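Local coordinates for receptor-type adenylate cyclase GRESAG 4.1 (Trypanosoma brucei, PDB 1FX2), which converts ATP to 3',5'-cyclic AMP and diphosphate through its class III cyclase domain, the part in this chain, with magnesium as cofactor, at residues Thr14-Asp19 against Val136-Gly141; Ile20-Ala25 against Asp97-Phe102; Val196-Asp201 against Lys212-Asn217. All coordinates share one frame; numbering follows the deposited sequence.

Interactions 1 and 3 lie in the same mixed sheet of the cyclase domain, with centres about 14 Å apart. Interaction 1 joins strands 13-20 and 134-141 in its middle. Interaction 3 is the hairpin of strands 196-202 and 211-216 at one edge. Strand 176-179 stands between the two pairs. Interaction 2 follows directly on from strand 13-20 and sets its turn and helix 23-29 against helix 94-109. Its centre is about 22 Å from that of interaction 1. Along the chain, both its segments fall between those of interaction 1, and interaction 3 opens after the other two have closed. Strand 13-20 carries the predicted magnesium ligand Asp19 near its end, while the hairpin meets the second subunit.

Interaction 1 of 3, residues Thr14-Asp19 against Val136-Gly141; sequences TLIFTD and VGIHTG
The hydroxyls of Thr14 and Thr140 meet in a hydrogen bond across the strands, OG1 to OG1 at 2.8 Å. Both threonines have OG1 beside the backbone N and CG2 anti to it, with chi1 -63° in each. The side chains cross obliquely, and the methyl CG2 of Thr14 also reaches CG2 of Ile138 at 3.6 Å.

The same face continues through Ile16, Ile138, Val136 and Thr18. Ile16 and Val136 run alongside each other. Their branches touch from Ile16 CG2 to Val136 CG1 at 3.6 Å. The second methyl of Val136, CG2, lies beside CG2 of Thr18 at 4.1 Å. Helix 71-87 covers this face, with Ala74 against Thr14 and Ile16.

The strands are antiparallel and central in the mixed sheet of the class III cyclase domain. Leu15 and His139 form one hydrogen-bonded pair, with Leu15 N to His139 O at 2.9 Å. Phe17 and Gly137 form the next, with Gly137 N to Phe17 O at 3.0 Å. Each pair has both N-H...O bonds. CA-H...O contacts fill the steps between them, such as Ile138 CA to Leu15 O at 3.3 Å.

Leu15, Phe17 and His139 project from the other face onto helix 159-169. The ring of Phe17 meets Phe234 edge-to-face, and His139 ND1 is hydrogen-bonded to Thr179 OG1. At the end of the pair, Asp19 is a predicted magnesium ligand.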
loop_
_atom_site.group_PDB
_atom_site.type_symbol
_atom_site.label_atom_id
_atom_site.label_comp_id
_atom_site.label_asym_id
_atom_site.label_seq_id
_atom_site.Cartn_x
_atom_site.Cartn_y
_atom_site.Cartn_z
ATOM N N THR A 14 -9.840 -13.058 8.093
ATOM C CA THR A 14 -9.351 -12.757 6.722
ATOM C C THR A 14 -10.453 -13.189 5.765
ATOM O O THR A 14 -10.947 -14.333 5.886
ATOM C CB THR A 14 -8.075 -13.418 6.395
ATOM O OG1 THR A 14 -7.067 -12.911 7.285
ATOM C CG2 THR A 14 -7.607 -13.066 5.000
ATOM N N LEU A 15 -10.973 -12.232 4.968
ATOM C CA LEU A 15 -12.027 -12.555 3.977
ATOM C C LEU A 15 -11.476 -12.467 2.583
ATOM O O LEU A 15 -10.682 -11.599 2.265
ATOM C CB LEU A 15 -13.206 -11.610 4.074
ATOM C CG LEU A 15 -13.890 -11.668 5.453
ATOM C CD1 LEU A 15 -14.920 -10.529 5.591
ATOM C CD2 LEU A 15 -14.537 -13.072 5.652
ATOM N N ILE A 16 -11.920 -13.432 1.775
ATOM C CA ILE A 16 -11.522 -13.497 0.341
ATOM C C ILE A 16 -12.818 -13.472 -0.440
ATOM O O ILE A 16 -13.775 -14.202 -0.165
ATOM C CB ILE A 16 -10.939 -14.834 0.024
ATOM C CG1 ILE A 16 -9.745 -15.194 0.957
ATOM C CG2 ILE A 16 -10.398 -14.814 -1.406
ATOM C CD1 ILE A 16 -9.311 -16.662 0.757
ATOM N N PHE A 17 -12.918 -12.557 -1.409
ATOM C CA PHE A 17 -14.025 -12.528 -2.364
ATOM C C PHE A 17 -13.463 -12.794 -3.724
ATOM O O PHE A 17 -12.354 -12.386 -4.061
ATOM C CB PHE A 17 -14.734 -11.121 -2.396
ATOM C CG PHE A 17 -15.627 -10.904 -1.233
ATOM C CD1 PHE A 17 -15.117 -10.501 -0.009
ATOM C CD2 PHE A 17 -16.977 -11.153 -1.347
ATOM C CE1 PHE A 17 -15.947 -10.332 1.125
ATOM C CE2 PHE A 17 -17.819 -10.970 -0.194
ATOM C CZ PHE A 17 -17.278 -10.550 1.044
ATOM N N THR A 18 -14.226 -13.554 -4.523
ATOM C CA THR A 18 -13.803 -13.903 -5.883
ATOM C C THR A 18 -14.969 -13.703 -6.821
ATOM O O THR A 18 -16.160 -13.858 -6.466
ATOM C CB THR A 18 -13.323 -15.361 -6.029
ATOM O OG1 THR A 18 -14.454 -16.248 -6.006
ATOM C CG2 THR A 18 -12.301 -15.778 -4.919
ATOM N N ASP A 19 -14.613 -13.439 -8.095
ATOM C CA ASP A 19 -15.616 -13.368 -9.182
ATOM C C ASP A 19 -14.989 -13.701 -10.467
ATOM O O ASP A 19 -13.758 -13.420 -10.707
ATOM C CB ASP A 19 -16.212 -11.934 -9.433
ATOM C CG ASP A 19 -17.346 -11.603 -8.523
ATOM O OD1 ASP A 19 -17.153 -10.983 -7.440
ATOM O OD2 ASP A 19 -18.483 -11.919 -8.866
ATOM N N VAL A 136 -9.738 -11.459 -7.458
ATOM C CA VAL A 136 -9.776 -11.815 -6.032
ATOM C C VAL A 136 -9.373 -10.616 -5.187
ATOM O O VAL A 136 -8.399 -9.883 -5.555
ATOM C CB VAL A 136 -8.723 -12.943 -5.777
ATOM C CG1 VAL A 136 -8.753 -13.427 -4.313
ATOM C CG2 VAL A 136 -9.006 -14.182 -6.700
ATOM N N GLY A 137 -10.100 -10.453 -4.075
ATOM C CA GLY A 137 -9.691 -9.394 -3.105
ATOM C C GLY A 137 -9.583 -10.056 -1.727
ATOM O O GLY A 137 -10.438 -10.904 -1.361
ATOM N N ILE A 138 -8.626 -9.567 -0.941
ATOM C CA ILE A 138 -8.371 -10.126 0.378
ATOM C C ILE A 138 -8.189 -8.999 1.387
ATOM O O ILE A 138 -7.514 -7.993 1.061
ATOM C CB ILE A 138 -7.042 -10.953 0.420
ATOM C CG1 ILE A 138 -7.084 -12.075 -0.629
ATOM C CG2 ILE A 138 -6.862 -11.590 1.844
ATOM C CD1 ILE A 138 -5.755 -12.797 -0.728
ATOM N N HIS A 139 -8.921 -9.086 2.512
ATOM C CA HIS A 139 -8.697 -8.047 3.556
ATOM C C HIS A 139 -8.799 -8.791 4.876
ATOM O O HIS A 139 -9.452 -9.819 5.004
ATOM C CB HIS A 139 -9.814 -6.966 3.454
ATOM C CG HIS A 139 -9.806 -5.977 4.571
ATOM N ND1 HIS A 139 -8.698 -5.215 4.928
ATOM C CD2 HIS A 139 -10.804 -5.671 5.436
ATOM C CE1 HIS A 139 -9.037 -4.474 5.973
ATOM N NE2 HIS A 139 -10.294 -4.715 6.298
ATOM N N THR A 140 -8.194 -8.209 5.919
ATOM C CA THR A 140 -8.196 -8.823 7.271
ATOM C C THR A 140 -8.643 -7.769 8.245
ATOM O O THR A 140 -8.163 -6.639 8.166
ATOM C CB THR A 140 -6.795 -9.243 7.676
ATOM O OG1 THR A 140 -6.345 -10.246 6.748
ATOM C CG2 THR A 140 -6.834 -9.815 9.121
ATOM N N GLY A 141 -9.599 -8.127 9.091
ATOM C CA GLY A 141 -10.046 -7.142 10.119
ATOM C C GLY A 141 -11.046 -7.774 11.064
ATOM O O GLY A 141 -11.521 -8.853 10.864
#

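Interaction 2 of 3, residues Ile20-Ala25 against Asp97-Phe102. With SO4 (sulfate ion), chain B.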
loop_
_atom_site.group_PDB
_atom_site.type_symbol
_atom_site.label_atom_id
_atom_site.label_comp_id
_atom_site.label_asym_id
_atom_site.label_seq_id
_atom_site.Cartn_x
_atom_site.Cartn_y
_atom_site.Cartn_z
ATOM N N ILE A 20 -15.758 -14.310 -11.359
ATOM C CA ILE A 20 -15.285 -14.488 -12.728
ATOM C C ILE A 20 -15.439 -13.118 -13.455
ATOM O O ILE A 20 -16.499 -12.504 -13.420
ATOM C CB ILE A 20 -16.144 -15.510 -13.467
ATOM C CG1 ILE A 20 -15.886 -16.908 -12.881
ATOM C CG2 ILE A 20 -15.770 -15.496 -15.014
ATOM C CD1 ILE A 20 -16.929 -17.937 -13.418
ATOM N N GLU A 21 -14.359 -12.542 -13.999
ATOM C CA GLU A 21 -14.494 -11.259 -14.722
ATOM C C GLU A 21 -15.291 -11.543 -16.006
ATOM O O GLU A 21 -15.052 -12.512 -16.718
ATOM C CB GLU A 21 -13.116 -10.732 -15.115
ATOM C CG GLU A 21 -13.204 -9.417 -15.948
ATOM C CD GLU A 21 -11.852 -8.884 -16.401
ATOM O OE1 GLU A 21 -11.468 -9.017 -17.585
ATOM O OE2 GLU A 21 -11.220 -8.230 -15.588
ATOM N N SER A 22 -16.174 -10.580 -16.344
ATOM C CA SER A 22 -17.028 -10.552 -17.539
ATOM C C SER A 22 -17.991 -11.735 -17.634
ATOM O O SER A 22 -18.267 -12.215 -18.711
ATOM C CB SER A 22 -16.150 -10.459 -18.792
ATOM O OG SER A 22 -15.193 -9.438 -18.678
ATOM N N SER A 23 -18.484 -12.184 -16.473
ATOM C CA SER A 23 -19.377 -13.334 -16.434
ATOM C C SER A 23 -20.658 -13.097 -17.298
ATOM O O SER A 23 -21.051 -13.983 -18.087
ATOM C CB SER A 23 -19.708 -13.597 -14.901
ATOM O OG SER A 23 -20.190 -14.884 -14.788
ATOM N N THR A 24 -21.293 -11.918 -17.311
ATOM C CA THR A 24 -22.438 -11.657 -18.155
ATOM C C THR A 24 -22.111 -11.899 -19.579
ATOM O O THR A 24 -22.799 -12.564 -20.352
ATOM C CB THR A 24 -23.041 -10.153 -18.111
ATOM O OG1 THR A 24 -24.098 -10.164 -17.186
ATOM C CG2 THR A 24 -23.701 -9.636 -19.454
ATOM N N ALA A 25 -21.018 -11.284 -20.061
ATOM C CA ALA A 25 -20.715 -11.424 -21.437
ATOM C C ALA A 25 -20.315 -12.788 -21.874
ATOM O O ALA A 25 -20.606 -13.258 -22.976
ATOM C CB ALA A 25 -19.602 -10.425 -21.802
ATOM N N ASP A 97 -10.372 -16.581 -26.322
ATOM C CA ASP A 97 -10.644 -15.697 -27.480
ATOM C C ASP A 97 -11.556 -14.573 -27.103
ATOM O O ASP A 97 -11.318 -13.432 -27.508
ATOM C CB ASP A 97 -11.339 -16.542 -28.600
ATOM C CG ASP A 97 -10.388 -17.504 -29.290
ATOM O OD1 ASP A 97 -9.173 -17.460 -29.091
ATOM O OD2 ASP A 97 -10.899 -18.386 -30.010
ATOM N N SER A 98 -12.602 -14.834 -26.288
ATOM C CA SER A 98 -13.490 -13.739 -25.862
ATOM C C SER A 98 -12.744 -12.682 -25.017
ATOM O O SER A 98 -12.878 -11.494 -25.309
ATOM C CB SER A 98 -14.645 -14.242 -24.990
ATOM O OG SER A 98 -15.563 -14.957 -25.877
ATOM N N TYR A 99 -11.928 -13.087 -24.056
ATOM C CA TYR A 99 -11.239 -12.070 -23.275
ATOM C C TYR A 99 -10.334 -11.243 -24.132
ATOM O O TYR A 99 -10.234 -10.042 -23.857
ATOM C CB TYR A 99 -10.412 -12.749 -22.176
ATOM C CG TYR A 99 -11.254 -13.169 -20.937
ATOM C CD1 TYR A 99 -11.208 -14.522 -20.495
ATOM C CD2 TYR A 99 -11.989 -12.214 -20.176
ATOM C CE1 TYR A 99 -11.882 -14.899 -19.346
ATOM C CE2 TYR A 99 -12.661 -12.603 -19.019
ATOM C CZ TYR A 99 -12.570 -13.952 -18.630
ATOM O OH TYR A 99 -13.204 -14.367 -17.460
ATOM N N ARG A 100 -9.604 -11.874 -25.053
ATOM C CA ARG A 100 -8.723 -11.118 -25.933
ATOM C C ARG A 100 -9.501 -10.118 -26.803
ATOM O O ARG A 100 -9.068 -8.984 -26.898
ATOM C CB ARG A 100 -7.854 -12.070 -26.731
ATOM C CG ARG A 100 -6.843 -12.746 -25.826
ATOM C CD ARG A 100 -5.883 -13.614 -26.579
ATOM N NE ARG A 100 -6.579 -14.842 -27.003
ATOM C CZ ARG A 100 -6.023 -16.022 -27.172
ATOM N NH1 ARG A 100 -4.701 -16.173 -27.053
ATOM N NH2 ARG A 100 -6.812 -17.038 -27.479
ATOM N N GLU A 101 -10.637 -10.561 -27.363
ATOM C CA GLU A 101 -11.441 -9.628 -28.178
ATOM C C GLU A 101 -11.914 -8.478 -27.328
ATOM O O GLU A 101 -11.966 -7.312 -27.787
ATOM C CB GLU A 101 -12.604 -10.396 -28.804
ATOM C CG GLU A 101 -12.238 -11.325 -29.899
ATOM C CD GLU A 101 -13.300 -12.419 -30.193
ATOM O OE1 GLU A 101 -14.437 -12.319 -29.649
ATOM O OE2 GLU A 101 -13.004 -13.392 -30.969
ATOM N N PHE A 102 -12.360 -8.757 -26.100
ATOM C CA PHE A 102 -12.812 -7.673 -25.238
ATOM C C PHE A 102 -11.676 -6.658 -25.051
ATOM O O PHE A 102 -11.909 -5.436 -25.058
ATOM C CB PHE A 102 -13.263 -8.116 -23.821
ATOM C CG PHE A 102 -14.347 -9.150 -23.784
ATOM C CD1 PHE A 102 -14.379 -10.098 -22.757
ATOM C CD2 PHE A 102 -15.370 -9.150 -24.725
ATOM C CE1 PHE A 102 -15.387 -11.030 -22.647
ATOM C CE2 PHE A 102 -16.447 -10.110 -24.649
ATOM C CZ PHE A 102 -16.416 -11.038 -23.595
HETATM S S SO4 B . -17.675 -7.615 -14.430
HETATM O O1 SO4 B . -18.434 -7.570 -15.656
HETATM O O2 SO4 B . -18.400 -8.252 -13.325
HETATM O O3 SO4 B . -16.406 -8.252 -14.668
HETATM O O4 SO4 B . -17.392 -6.207 -14.049
#
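The Tyr99 ring presents an edge to the turn at Glu21 and Ser22. Its OH donates to Glu21 O at 2.7 Å and lies in the plane of that carbonyl. The carbonyl oxygen is also near the plane of the ring, at its edge. The CG of Tyr99 is anti to its carbonyl carbon (chi1 -80°), and the ring carries the hydroxyl across to the turn.

Glu21 runs slantwise past the tyrosine. Its carboxylate is modelled in two conformers. In one of them the chain is extended, with CG anti to the backbone N, and OE1 comes to 4.0 Å from Tyr99 CE2. Carboxylate and ring planes are then 69° apart. Outside the contact, Tyr99 OH is also hydrogen-bonded to Arg133 N, and Glu21 OE2 to Gly173 N. Two partners therefore fix the end of the buried tyrosine. Ile20 crosses Tyr99 at about a right angle and sets CG2 3.7 Å from Tyr99 OH.

Residues Ile20 to Ser23 make a type II beta turn, which leads from strand 13-20 into helix 23-29. Ser22 sits at the N-cap position of that helix, although its side chain makes no capping bond. The Tyr99 bond and the Phe102 packing tie the end of the strand and the start of the helix to helix 94-109 of the cyclase domain. Next to the turn, Ile20 N and Ser23 OG are hydrogen-bonded to Asp62, a predicted magnesium ligand.

Phe102, one helical turn beyond Tyr99, meets Ser22 and Ala25 at a slant. Ala25 CB is 3.7 Å from Phe102 CZ, and Ser22 CB is 4.0 Å from Phe102 CE1. The N-H of Ser22 points almost straight at sulfate O3, at 2.9 Å and 175°. Arg135 and Arg228 also bind this sulfate, which is probably from the crystallisation liquor.

Interaction 3 of 3, residues Val196-Asp201 against Lys212-Asn217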
loop_
_atom_site.group_PDB
_atom_site.type_symbol
_atom_site.label_atom_id
_atom_site.label_comp_id
_atom_site.label_asym_id
_atom_site.label_seq_id
_atom_site.Cartn_x
_atom_site.Cartn_y
_atom_site.Cartn_z
ATOM N N VAL A 196 4.807 -9.415 -3.602
ATOM C CA VAL A 196 3.780 -8.365 -3.836
ATOM C C VAL A 196 4.319 -7.136 -4.576
ATOM O O VAL A 196 5.528 -6.819 -4.525
ATOM C CB VAL A 196 3.069 -7.905 -2.542
ATOM C CG1 VAL A 196 2.390 -9.100 -1.824
ATOM C CG2 VAL A 196 4.035 -7.138 -1.618
ATOM N N THR A 197 3.422 -6.430 -5.238
ATOM C CA THR A 197 3.742 -5.166 -5.900
ATOM C C THR A 197 2.804 -4.119 -5.329
ATOM O O THR A 197 1.560 -4.315 -5.294
ATOM C CB THR A 197 3.504 -5.265 -7.358
ATOM O OG1 THR A 197 4.421 -6.242 -7.887
ATOM C CG2 THR A 197 3.730 -3.860 -8.032
ATOM N N ALA A 198 3.359 -3.047 -4.730
ATOM C CA ALA A 198 2.513 -1.978 -4.233
ATOM C C ALA A 198 1.803 -1.248 -5.340
ATOM O O ALA A 198 2.418 -0.858 -6.326
ATOM C CB ALA A 198 3.375 -0.919 -3.438
ATOM N N LEU A 199 0.511 -0.988 -5.137
ATOM C CA LEU A 199 -0.232 -0.257 -6.108
ATOM C C LEU A 199 -0.632 1.126 -5.522
ATOM O O LEU A 199 -1.393 1.822 -6.175
ATOM C CB LEU A 199 -1.471 -1.081 -6.585
ATOM C CG LEU A 199 -1.179 -2.449 -7.281
ATOM C CD1 LEU A 199 -2.471 -3.122 -7.756
ATOM C CD2 LEU A 199 -0.270 -2.387 -8.458
ATOM N N GLY A 200 -0.105 1.531 -4.375
ATOM C CA GLY A 200 -0.420 2.872 -3.802
ATOM C C GLY A 200 -1.652 2.924 -2.896
ATOM O O GLY A 200 -1.821 2.055 -2.032
ATOM N N ASP A 201 -2.585 3.833 -3.190
ATOM C CA ASP A 201 -3.898 3.923 -2.474
ATOM C C ASP A 201 -4.994 4.178 -3.464
ATOM O O ASP A 201 -4.841 4.971 -4.390
ATOM C CB ASP A 201 -4.073 4.955 -1.349
ATOM C CG ASP A 201 -2.834 5.716 -0.976
ATOM O OD1 ASP A 201 -1.735 5.417 -1.498
ATOM O OD2 ASP A 201 -2.984 6.648 -0.123
ATOM N N LYS A 212 -4.684 1.411 0.728
ATOM C CA LYS A 212 -3.399 1.075 0.099
ATOM C C LYS A 212 -3.530 -0.418 -0.323
ATOM O O LYS A 212 -3.823 -1.246 0.570
ATOM C CB LYS A 212 -2.275 1.247 1.122
ATOM C CG LYS A 212 -1.822 2.700 1.334
ATOM C CD LYS A 212 -2.518 3.383 2.526
ATOM C CE LYS A 212 -2.297 4.909 2.499
ATOM N NZ LYS A 212 -2.938 5.511 3.721
ATOM N N MET A 213 -3.361 -0.671 -1.617
ATOM C CA MET A 213 -3.519 -1.980 -2.232
ATOM C C MET A 213 -2.213 -2.602 -2.604
ATOM O O MET A 213 -1.266 -1.900 -3.014
ATOM C CB MET A 213 -4.310 -1.885 -3.533
ATOM C CG MET A 213 -5.656 -1.445 -3.414
ATOM S SD MET A 213 -6.521 -2.655 -2.425
ATOM C CE MET A 213 -8.062 -1.691 -2.433
ATOM N N TYR A 214 -2.131 -3.929 -2.461
ATOM C CA TYR A 214 -0.986 -4.672 -2.853
ATOM C C TYR A 214 -1.436 -5.760 -3.814
ATOM O O TYR A 214 -2.384 -6.486 -3.522
ATOM C CB TYR A 214 -0.318 -5.295 -1.614
ATOM C CG TYR A 214 0.392 -4.267 -0.787
ATOM C CD1 TYR A 214 -0.333 -3.418 0.048
ATOM C CD2 TYR A 214 1.736 -4.016 -1.004
ATOM C CE1 TYR A 214 0.283 -2.307 0.625
ATOM C CE2 TYR A 214 2.360 -2.916 -0.393
ATOM C CZ TYR A 214 1.585 -2.102 0.382
ATOM O OH TYR A 214 2.236 -1.008 0.977
ATOM N N GLN A 215 -0.699 -5.900 -4.894
ATOM C CA GLN A 215 -0.970 -6.967 -5.866
ATOM C C GLN A 215 -0.160 -8.155 -5.443
ATOM O O GLN A 215 1.086 -8.075 -5.351
ATOM C CB GLN A 215 -0.566 -6.441 -7.237
ATOM C CG GLN A 215 -0.535 -7.542 -8.324
ATOM C CD GLN A 215 -0.100 -6.964 -9.630
ATOM O OE1 GLN A 215 1.053 -7.221 -10.128
ATOM N NE2 GLN A 215 -0.879 -6.070 -10.136
ATOM N N LEU A 216 -0.835 -9.287 -5.262
ATOM C CA LEU A 216 -0.098 -10.551 -4.974
ATOM C C LEU A 216 0.309 -11.140 -6.266
ATOM O O LEU A 216 -0.575 -11.543 -7.074
ATOM C CB LEU A 216 -1.040 -11.512 -4.161
ATOM C CG LEU A 216 -0.441 -12.910 -3.924
ATOM C CD1 LEU A 216 0.609 -12.750 -2.790
ATOM C CD2 LEU A 216 -1.542 -13.769 -3.349
ATOM N N ASN A 217 1.602 -11.379 -6.470
ATOM C CA ASN A 217 2.033 -11.894 -7.754
ATOM C C ASN A 217 1.952 -13.412 -7.594
ATOM O O ASN A 217 2.585 -13.983 -6.712
ATOM C CB ASN A 217 3.441 -11.359 -8.031
ATOM C CG ASN A 217 3.446 -9.840 -8.224
ATOM O OD1 ASN A 217 4.221 -9.049 -7.570
ATOM N ND2 ASN A 217 2.555 -9.389 -9.033
#
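Thr197 is gripped from backbone and side chain. Its N donates to Gln215 O at 2.9 Å, and its O takes Gln215 N at 2.8 Å and 173°. Its hydroxyl OG1 donates to Asn217 OD1 at 2.8 Å, in the amide plane and on a lone pair. Asn217 ND2 in turn reaches a lone pair of Gln215 OE1, so the two bonds together restrain the Asn217 amide. Tyr214 lies on the other face of this antiparallel hairpin. Its ring is oblique to Ala198 CB, 3.8 Å from Tyr214 CE2, and to Val196 CG2.

Toward Asp201 the pairing is looser. Leu199 N still reaches Met213 O at 2.9 Å, but the bond from Met213 N to Gly200 O is long and bent, and doubtful. Asp201 and Lys212 extend in parallel. Asp201 OD2 and Lys212 NZ stay 4.0 Å apart, too far for a salt bridge. NZ is instead hydrogen-bonded to Asn217 O of the second subunit. Leu83 of the second subunit also packs on Tyr214. The sound bonds run from Thr197 to Leu199, and the pairing weakens beyond. There Lys212 spends its ammonium on the partner chain, and Asp201 is near enough for its charge to be felt, probably weakly.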